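Local coordinates for clavulanic acid biosynthesis oligopeptide binding protein 2 (PDB 2WOL) that probably binds peptides or related ligands as an extracellular solute-binding protein of the clavulanic acid biosynthetic pathway, at residues A[322-334]-A[364-378]. Sequence-based numbering, arbitrary orientation.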
loop_
_atom_site.group_PDB
_atom_site.type_symbol
_atom_site.label_atom_id
_atom_site.label_comp_id
_atom_site.label_asym_id
_atom_site.label_seq_id
_atom_site.Cartn_x
_atom_site.Cartn_y
_atom_site.Cartn_z
ATOM N N ARG A 322 -26.428 5.990 -9.892
ATOM C CA ARG A 322 -25.332 5.353 -9.164
ATOM C C ARG A 322 -25.851 4.305 -8.188
ATOM O O ARG A 322 -25.275 3.228 -8.069
ATOM C CB ARG A 322 -24.467 6.398 -8.457
ATOM C CG ARG A 322 -23.899 7.449 -9.414
ATOM C CD ARG A 322 -22.770 8.257 -8.791
ATOM N NE ARG A 322 -23.178 9.026 -7.616
ATOM C CZ ARG A 322 -23.604 10.290 -7.644
ATOM N NH1 ARG A 322 -23.709 10.946 -8.797
ATOM N NH2 ARG A 322 -23.934 10.894 -6.512
ATOM N N ARG A 323 -26.953 4.617 -7.509
ATOM C CA ARG A 323 -27.579 3.660 -6.594
ATOM C C ARG A 323 -28.168 2.460 -7.329
ATOM O O ARG A 323 -28.105 1.337 -6.829
ATOM C CB ARG A 323 -28.631 4.346 -5.714
ATOM C CG ARG A 323 -28.002 5.316 -4.724
ATOM C CD ARG A 323 -29.022 6.032 -3.867
ATOM N NE ARG A 323 -28.341 6.907 -2.918
ATOM C CZ ARG A 323 -28.908 7.931 -2.284
ATOM N NH1 ARG A 323 -30.193 8.228 -2.470
ATOM N NH2 ARG A 323 -28.181 8.663 -1.452
ATOM N N ALA A 324 -28.730 2.695 -8.514
ATOM C CA ALA A 324 -29.226 1.603 -9.346
ATOM C C ALA A 324 -28.117 0.594 -9.612
ATOM O O ALA A 324 -28.322 -0.609 -9.486
ATOM C CB ALA A 324 -29.787 2.136 -10.654
ATOM N N VAL A 325 -26.936 1.098 -9.957
ATOM C CA VAL A 325 -25.783 0.242 -10.216
ATOM C C VAL A 325 -25.399 -0.565 -8.967
ATOM O O VAL A 325 -25.132 -1.766 -9.059
ATOM C CB VAL A 325 -24.581 1.057 -10.741
ATOM C CG1 VAL A 325 -23.320 0.196 -10.816
ATOM C CG2 VAL A 325 -24.910 1.650 -12.109
ATOM N N GLN A 326 -25.401 0.087 -7.805
ATOM C CA GLN A 326 -25.065 -0.601 -6.558
ATOM C C GLN A 326 -26.054 -1.738 -6.281
ATOM O O GLN A 326 -25.642 -2.853 -5.979
ATOM C CB GLN A 326 -25.027 0.374 -5.381
ATOM C CG GLN A 326 -24.125 1.600 -5.585
ATOM C CD GLN A 326 -22.838 1.579 -4.774
ATOM O OE1 GLN A 326 -22.585 0.668 -3.979
ATOM N NE2 GLN A 326 -22.029 2.615 -4.950
ATOM N N TYR A 327 -27.351 -1.463 -6.405
ATOM C CA TYR A 327 -28.376 -2.481 -6.154
ATOM C C TYR A 327 -28.321 -3.645 -7.140
ATOM O O TYR A 327 -28.612 -4.783 -6.769
ATOM C CB TYR A 327 -29.775 -1.867 -6.198
ATOM C CG TYR A 327 -30.179 -1.100 -4.963
ATOM C CD1 TYR A 327 -30.508 0.253 -5.041
ATOM C CD2 TYR A 327 -30.260 -1.727 -3.720
ATOM C CE1 TYR A 327 -30.892 0.967 -3.919
ATOM C CE2 TYR A 327 -30.644 -1.021 -2.585
ATOM C CZ TYR A 327 -30.962 0.329 -2.690
ATOM O OH TYR A 327 -31.345 1.043 -1.574
ATOM N N ALA A 328 -27.971 -3.354 -8.395
ATOM C CA ALA A 328 -27.972 -4.368 -9.457
ATOM C C ALA A 328 -26.663 -5.149 -9.575
ATOM O O ALA A 328 -26.518 -5.995 -10.453
ATOM C CB ALA A 328 -28.347 -3.740 -10.798
ATOM N N ALA A 329 -25.718 -4.866 -8.685
ATOM C CA ALA A 329 -24.455 -5.591 -8.660
ATOM C C ALA A 329 -24.679 -7.007 -8.140
ATOM O O ALA A 329 -25.216 -7.200 -7.049
ATOM C CB ALA A 329 -23.438 -4.856 -7.785
ATOM N N ASP A 330 -24.292 -7.997 -8.940
ATOM C CA ASP A 330 -24.314 -9.382 -8.487
ATOM C C ASP A 330 -22.988 -9.639 -7.785
ATOM O O ASP A 330 -21.987 -9.943 -8.430
ATOM C CB ASP A 330 -24.519 -10.335 -9.671
ATOM C CG ASP A 330 -24.630 -11.798 -9.250
ATOM O OD1 ASP A 330 -24.147 -12.159 -8.158
ATOM O OD2 ASP A 330 -25.201 -12.590 -10.030
ATOM N N LYS A 331 -22.989 -9.499 -6.461
ATOM C CA LYS A 331 -21.753 -9.555 -5.674
ATOM C C LYS A 331 -21.083 -10.926 -5.736
ATOM O O LYS A 331 -19.860 -11.033 -5.633
ATOM C CB LYS A 331 -22.016 -9.170 -4.214
ATOM C CG LYS A 331 -22.613 -7.765 -3.973
ATOM C CD LYS A 331 -21.732 -6.605 -4.470
ATOM C CE LYS A 331 -20.372 -6.540 -3.776
ATOM N NZ LYS A 331 -20.447 -6.219 -2.316
ATOM N N ILE A 332 -21.897 -11.964 -5.896
ATOM C CA ILE A 332 -21.405 -13.337 -6.002
ATOM C C ILE A 332 -20.688 -13.531 -7.335
ATOM O O ILE A 332 -19.555 -14.026 -7.371
ATOM C CB ILE A 332 -22.555 -14.365 -5.829
ATOM C CG1 ILE A 332 -23.261 -14.181 -4.473
ATOM C CG2 ILE A 332 -22.049 -15.802 -6.014
ATOM C CD1 ILE A 332 -22.347 -14.291 -3.242
ATOM N N LEU A 333 -21.337 -13.111 -8.421
ATOM C CA LEU A 333 -20.749 -13.161 -9.762
ATOM C C LEU A 333 -19.462 -12.338 -9.835
ATOM O O LEU A 333 -18.473 -12.757 -10.447
ATOM C CB LEU A 333 -21.753 -12.648 -10.803
ATOM C CG LEU A 333 -21.411 -12.755 -12.292
ATOM C CD1 LEU A 333 -21.469 -14.212 -12.754
ATOM C CD2 LEU A 333 -22.335 -11.879 -13.136
ATOM N N LEU A 334 -19.482 -11.169 -9.201
ATOM C CA LEU A 334 -18.336 -10.267 -9.203
ATOM C C LEU A 334 -17.164 -10.854 -8.420
ATOM O O LEU A 334 -16.010 -10.728 -8.835
ATOM C CB LEU A 334 -18.732 -8.883 -8.674
ATOM C CG LEU A 334 -19.574 -8.065 -9.663
ATOM C CD1 LEU A 334 -20.457 -7.054 -8.949
ATOM C CD2 LEU A 334 -18.680 -7.377 -10.681
ATOM N N LEU A 364 -25.577 0.265 2.688
ATOM C CA LEU A 364 -26.658 1.157 2.288
ATOM C C LEU A 364 -27.496 0.608 1.145
ATOM O O LEU A 364 -28.679 0.944 1.034
ATOM C CB LEU A 364 -26.126 2.555 1.937
ATOM C CG LEU A 364 -25.444 3.344 3.062
ATOM C CD1 LEU A 364 -25.147 4.766 2.600
ATOM C CD2 LEU A 364 -26.286 3.374 4.343
ATOM N N TYR A 365 -26.887 -0.233 0.306
ATOM C CA TYR A 365 -27.558 -0.777 -0.876
ATOM C C TYR A 365 -27.511 -2.306 -0.908
ATOM O O TYR A 365 -26.793 -2.889 -1.720
ATOM C CB TYR A 365 -26.964 -0.163 -2.154
ATOM C CG TYR A 365 -26.729 1.321 -2.006
ATOM C CD1 TYR A 365 -25.435 1.842 -1.949
ATOM C CD2 TYR A 365 -27.805 2.197 -1.871
ATOM C CE1 TYR A 365 -25.218 3.212 -1.792
ATOM C CE2 TYR A 365 -27.600 3.556 -1.704
ATOM C CZ TYR A 365 -26.308 4.060 -1.665
ATOM O OH TYR A 365 -26.134 5.417 -1.505
ATOM N N PRO A 366 -28.288 -2.966 -0.028
ATOM C CA PRO A 366 -28.219 -4.429 0.023
ATOM C C PRO A 366 -28.646 -5.073 -1.290
ATOM O O PRO A 366 -29.523 -4.552 -1.989
ATOM C CB PRO A 366 -29.218 -4.798 1.123
ATOM C CG PRO A 366 -29.425 -3.566 1.909
ATOM C CD PRO A 366 -29.247 -2.429 0.951
ATOM N N THR A 367 -28.032 -6.209 -1.606
ATOM C CA THR A 367 -28.257 -6.881 -2.882
ATOM C C THR A 367 -29.139 -8.134 -2.768
ATOM O O THR A 367 -28.984 -9.084 -3.538
ATOM C CB THR A 367 -26.921 -7.237 -3.565
ATOM O OG1 THR A 367 -26.128 -8.035 -2.679
ATOM C CG2 THR A 367 -26.147 -5.972 -3.933
ATOM N N GLY A 368 -30.066 -8.127 -1.816
ATOM C CA GLY A 368 -31.030 -9.223 -1.681
ATOM C C GLY A 368 -30.535 -10.391 -0.845
ATOM O O GLY A 368 -29.365 -10.436 -0.459
ATOM N N PRO A 369 -31.427 -11.363 -0.565
ATOM C CA PRO A 369 -31.092 -12.472 0.336
ATOM C C PRO A 369 -29.993 -13.415 -0.167
ATOM O O PRO A 369 -29.364 -14.098 0.640
ATOM C CB PRO A 369 -32.420 -13.225 0.480
ATOM C CG PRO A 369 -33.190 -12.874 -0.744
ATOM C CD PRO A 369 -32.807 -11.460 -1.076
ATOM N N ASP A 370 -29.765 -13.449 -1.477
ATOM C CA ASP A 370 -28.718 -14.295 -2.050
ATOM C C ASP A 370 -27.486 -13.498 -2.500
ATOM O O ASP A 370 -26.546 -14.060 -3.070
ATOM C CB ASP A 370 -29.275 -15.159 -3.196
ATOM C CG ASP A 370 -29.731 -14.340 -4.399
ATOM O OD1 ASP A 370 -29.710 -13.087 -4.348
ATOM O OD2 ASP A 370 -30.116 -14.965 -5.413
ATOM N N LEU A 371 -27.505 -12.190 -2.234
ATOM C CA LEU A 371 -26.406 -11.274 -2.586
ATOM C C LEU A 371 -26.160 -11.145 -4.096
ATOM O O LEU A 371 -25.076 -10.741 -4.521
ATOM C CB LEU A 371 -25.102 -11.656 -1.858
ATOM C CG LEU A 371 -25.137 -11.763 -0.330
ATOM C CD1 LEU A 371 -23.832 -12.339 0.196
ATOM C CD2 LEU A 371 -25.432 -10.409 0.319
ATOM N N ARG A 372 -27.167 -11.469 -4.904
ATOM C CA ARG A 372 -27.008 -11.454 -6.356
ATOM C C ARG A 372 -27.629 -10.219 -7.023
ATOM O O ARG A 372 -27.577 -10.075 -8.247
ATOM C CB ARG A 372 -27.556 -12.749 -6.966
ATOM C CG ARG A 372 -26.657 -13.968 -6.738
ATOM C CD ARG A 372 -26.992 -15.057 -7.747
ATOM N NE ARG A 372 -26.096 -16.210 -7.664
ATOM C CZ ARG A 372 -24.975 -16.352 -8.368
ATOM N NH1 ARG A 372 -24.587 -15.407 -9.222
ATOM N NH2 ARG A 372 -24.234 -17.443 -8.220
ATOM N N GLY A 373 -28.199 -9.333 -6.208
ATOM C CA GLY A 373 -28.776 -8.078 -6.691
ATOM C C GLY A 373 -30.222 -7.906 -6.273
ATOM O O GLY A 373 -30.997 -8.864 -6.298
ATOM N N ASP A 374 -30.579 -6.687 -5.875
ATOM C CA ASP A 374 -31.973 -6.326 -5.639
ATOM C C ASP A 374 -32.444 -5.541 -6.856
ATOM O O ASP A 374 -32.281 -4.319 -6.928
ATOM C CB ASP A 374 -32.125 -5.507 -4.354
ATOM C CG ASP A 374 -33.580 -5.219 -4.009
ATOM O OD1 ASP A 374 -34.451 -5.355 -4.898
ATOM O OD2 ASP A 374 -33.845 -4.831 -2.848
ATOM N N LEU A 375 -33.024 -6.259 -7.811
ATOM C CA LEU A 375 -33.384 -5.667 -9.091
ATOM C C LEU A 375 -34.617 -4.780 -8.984
ATOM O O LEU A 375 -34.746 -3.816 -9.735
ATOM C CB LEU A 375 -33.562 -6.750 -10.161
ATOM C CG LEU A 375 -32.379 -7.713 -10.362
ATOM C CD1 LEU A 375 -32.620 -8.603 -11.576
ATOM C CD2 LEU A 375 -31.042 -6.975 -10.497
ATOM N N ASP A 376 -35.501 -5.086 -8.035
ATOM C CA ASP A 376 -36.640 -4.207 -7.755
ATOM C C ASP A 376 -36.154 -2.834 -7.291
ATOM O O ASP A 376 -36.619 -1.804 -7.784
ATOM C CB ASP A 376 -37.568 -4.816 -6.700
ATOM C CG ASP A 376 -38.413 -5.958 -7.241
ATOM O OD1 ASP A 376 -38.513 -6.124 -8.478
ATOM O OD2 ASP A 376 -39.000 -6.685 -6.412
ATOM N N ALA A 377 -35.207 -2.821 -6.354
ATOM C CA ALA A 377 -34.663 -1.565 -5.844
ATOM C C ALA A 377 -33.920 -0.804 -6.936
ATOM O O ALA A 377 -34.055 0.413 -7.046
ATOM C CB ALA A 377 -33.754 -1.815 -4.655
ATOM N N ALA A 378 -33.144 -1.530 -7.744
ATOM C CA ALA A 378 -32.397 -0.933 -8.859
ATOM C C ALA A 378 -33.327 -0.267 -9.871
ATOM O O ALA A 378 -33.058 0.848 -10.328
ATOM C CB ALA A 378 -31.522 -1.976 -9.546
HETATM O O HOH W 1 -24.695 -2.926 -3.475
HETATM O O HOH W 2 -31.673 0.258 1.021
#
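Tyr327 lies between Ala377 and Tyr365: Ala377 CB sits over the centre of one ring face and Tyr365 CB toward the rim of the opposite face, both CH-pi contacts. Tyr327 CB rests on CB of Ala378, 3.8 Å away, close to the backbone N of that residue. CG is anti to the carbonyl carbon (chi1 -78°), which brings Tyr327 CD2 to 3.6 Å from Ala377 CB. Pro366 O meets CD2 at the ring edge, and Tyr327 CE2 lies 3.5 Å from Tyr365 CA. Tyr327 CZ approaches CD2 of Tyr365 at 3.8 Å; here the Tyr365 ring turns its edge to the face of Tyr327 in a T-shaped pair, planes 81° apart. At the tip, Tyr327 OH shares a water with Leu364 O. The contact joins helices 319-327 and 331-337 to the loop before helix 375-384 and that helix's first turn, in a family 5 extracellular solute-binding protein. Tyr365 OH accepts a hydrogen bond from Arg323 NE (3.0 Å), tilted from the guanidinium plane, and is also hydrogen-bonded to Met518 O; Arg323 NH2 reaches Glu519 O. At the other end of Tyr327, its backbone O accepts from Asp374 N at 2.9 Å; Asp374 is the N-cap of helix 375-384, its OD1 accepting from Ala377 N. Asp330, N-cap of helix 331-337, takes Leu333 N on OD1 from above the carboxylate plane, and its OD2 offers the syn lone pair to Arg372 NH1 in a 3.0 Å salt bridge. Ile332 CG2 covers one face of that guanidinium, 3.5 Å from Arg372 NH2.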